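Local coordinates for protein beta-L-arabinobiosidase (Bacteroides thetaiotaomicron, PDB 5MQR) that probably hydrolyses glycosidic linkages in plant pectin, acting as a multidomain beta-L-arabinobiosidase of a gut bacterium, possibly with sialidase activity, at residues A906-E909 and I910-E913. Sequence-based numbering, arbitrary orientation.
Sequences AWKE and IMDE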
loop_
_atom_site.group_PDB
_atom_site.type_symbol
_atom_site.label_atom_id
_atom_site.label_comp_id
_atom_site.label_asym_id
_atom_site.label_seq_id
_atom_site.Cartn_x
_atom_site.Cartn_y
_atom_site.Cartn_z
ATOM N N ALA A 906 18.852 -32.122 18.656
ATOM C CA ALA A 906 19.577 -32.170 17.368
ATOM C C ALA A 906 19.809 -30.800 16.715
ATOM O O ALA A 906 20.853 -30.535 16.125
ATOM C CB ALA A 906 18.860 -33.095 16.384
ATOM N N TRP A 907 18.819 -29.934 16.849
ATOM C CA TRP A 907 18.868 -28.617 16.256
ATOM C C TRP A 907 19.842 -27.651 16.947
ATOM O O TRP A 907 20.147 -26.594 16.389
ATOM C CB TRP A 907 17.455 -28.024 16.182
ATOM C CG TRP A 907 16.646 -28.702 15.148
ATOM C CD1 TRP A 907 15.666 -29.617 15.340
ATOM C CD2 TRP A 907 16.764 -28.525 13.749
ATOM N NE1 TRP A 907 15.159 -30.035 14.136
ATOM C CE2 TRP A 907 15.812 -29.371 13.136
ATOM C CE3 TRP A 907 17.583 -27.735 12.945
ATOM C CZ2 TRP A 907 15.661 -29.446 11.752
ATOM C CZ3 TRP A 907 17.434 -27.808 11.563
ATOM C CH2 TRP A 907 16.473 -28.653 10.983
ATOM N N LYS A 908 20.349 -28.007 18.126
ATOM C CA LYS A 908 21.356 -27.181 18.788
ATOM C C LYS A 908 22.647 -27.107 17.982
ATOM O O LYS A 908 23.372 -26.122 18.085
ATOM C CB LYS A 908 21.654 -27.675 20.208
ATOM C CG LYS A 908 20.500 -27.444 21.157
ATOM C CD LYS A 908 20.844 -27.769 22.604
ATOM C CE LYS A 908 19.678 -27.362 23.502
ATOM N NZ LYS A 908 20.007 -27.463 24.957
ATOM N N GLU A 909 22.909 -28.121 17.161
ATOM C CA GLU A 909 24.139 -28.166 16.374
ATOM C C GLU A 909 24.195 -27.116 15.265
ATOM O O GLU A 909 25.253 -26.841 14.730
ATOM C CB GLU A 909 24.366 -29.566 15.806
ATOM C CG GLU A 909 24.450 -30.638 16.876
ATOM C CD GLU A 909 25.502 -30.312 17.930
ATOM O OE1 GLU A 909 26.693 -30.259 17.552
ATOM O OE2 GLU A 909 25.135 -30.089 19.118
ATOM N N ILE A 910 23.063 -26.513 14.955
ATOM C CA ILE A 910 23.009 -25.392 14.035
ATOM C C ILE A 910 23.798 -24.184 14.577
ATOM O O ILE A 910 24.403 -23.438 13.794
ATOM C CB ILE A 910 21.541 -25.021 13.721
ATOM C CG1 ILE A 910 20.839 -26.159 12.981
ATOM C CG2 ILE A 910 21.430 -23.760 12.885
ATOM C CD1 ILE A 910 21.440 -26.579 11.655
HETATM N N MSE A 911 23.826 -24.017 15.901
HETATM C CA MSE A 911 24.435 -22.828 16.509
HETATM C C MSE A 911 25.769 -23.119 17.123
HETATM O O MSE A 911 26.318 -22.264 17.791
HETATM C CB MSE A 911 23.497 -22.301 17.589
HETATM C CG MSE A 911 22.057 -22.203 17.077
HETATM SE SE MSE A 911 20.878 -21.760 18.583
HETATM C CE MSE A 911 20.723 -23.572 19.325
ATOM N N ASP A 912 26.318 -24.304 16.893
ATOM C CA ASP A 912 27.572 -24.710 17.500
ATOM C C ASP A 912 28.632 -24.776 16.430
ATOM O O ASP A 912 28.480 -25.481 15.449
ATOM C CB ASP A 912 27.410 -26.071 18.167
ATOM C CG ASP A 912 28.594 -26.444 19.101
ATOM O OD1 ASP A 912 29.712 -25.877 19.010
ATOM O OD2 ASP A 912 28.397 -27.357 19.939
ATOM N N GLU A 913 29.727 -24.064 16.653
ATOM C CA GLU A 913 30.902 -24.098 15.764
ATOM C C GLU A 913 31.550 -25.467 15.648
ATOM O O GLU A 913 32.292 -25.706 14.711
ATOM C CB GLU A 913 31.974 -23.132 16.276
ATOM C CG GLU A 913 31.609 -21.669 16.075
ATOM C CD GLU A 913 32.685 -20.717 16.579
ATOM O OE1 GLU A 913 33.569 -21.157 17.372
ATOM O OE2 GLU A 913 32.615 -19.527 16.174
HETATM O O HOH W 1 26.168 -28.274 20.741
#
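Trp907 and Ile910 sit one turn apart on a short helical turn and send their side chains the same way, into the protein. CG1 of Ile910 meets the indole at its edge, close to the ring plane, 3.6 Å from Trp907 CE3. In both residues the first side-chain branch, Trp907 CG and Ile910 CG1, lies beside its own backbone N; for Ile910 (chi1 -65°) this turns CG1 back over the preceding turn, where it also rests 3.5 Å from Trp907 O. The indole also stacks with Tyr889 and Phe961 and meets Trp892 edge-to-face, while helix 948-964 packs against both residues.

Two i to i+3 backbone bonds give the turn a 3-10 character: Ile910 N to Trp907 O at 3.3 Å and Met911 N to Lys908 O at 3.1 Å. Met911, a selenomethionine, is extended through chi2 and then bends at chi3 (-81°), which folds its methyl CE back to 3.7 Å from Lys908 CA, on a more open flank of the turn.

Glu909 and Asp912 form the polar side, their carboxylates side by side with planes 56° apart. Glu909 OE1 and Asp912 OD2 stay 4.1 Å from each other, and a single water spans the pair, donating to Glu909 OE2 at 2.6 Å and to Asp912 OD2 at 2.5 Å. Arg928 makes a salt bridge to Glu909 OE1 and a weak, long ion pair with Asp912 OD2, whereas Asp912 OD1 takes the backbone N-H of Lys914.

The turn thus joins an aromatic, aliphatic inner face to an acidic outer one within the glycoside hydrolase domain. With the water donating a hydrogen bond to each carboxylate and Arg928 alongside, the two like charges can probably be held close together.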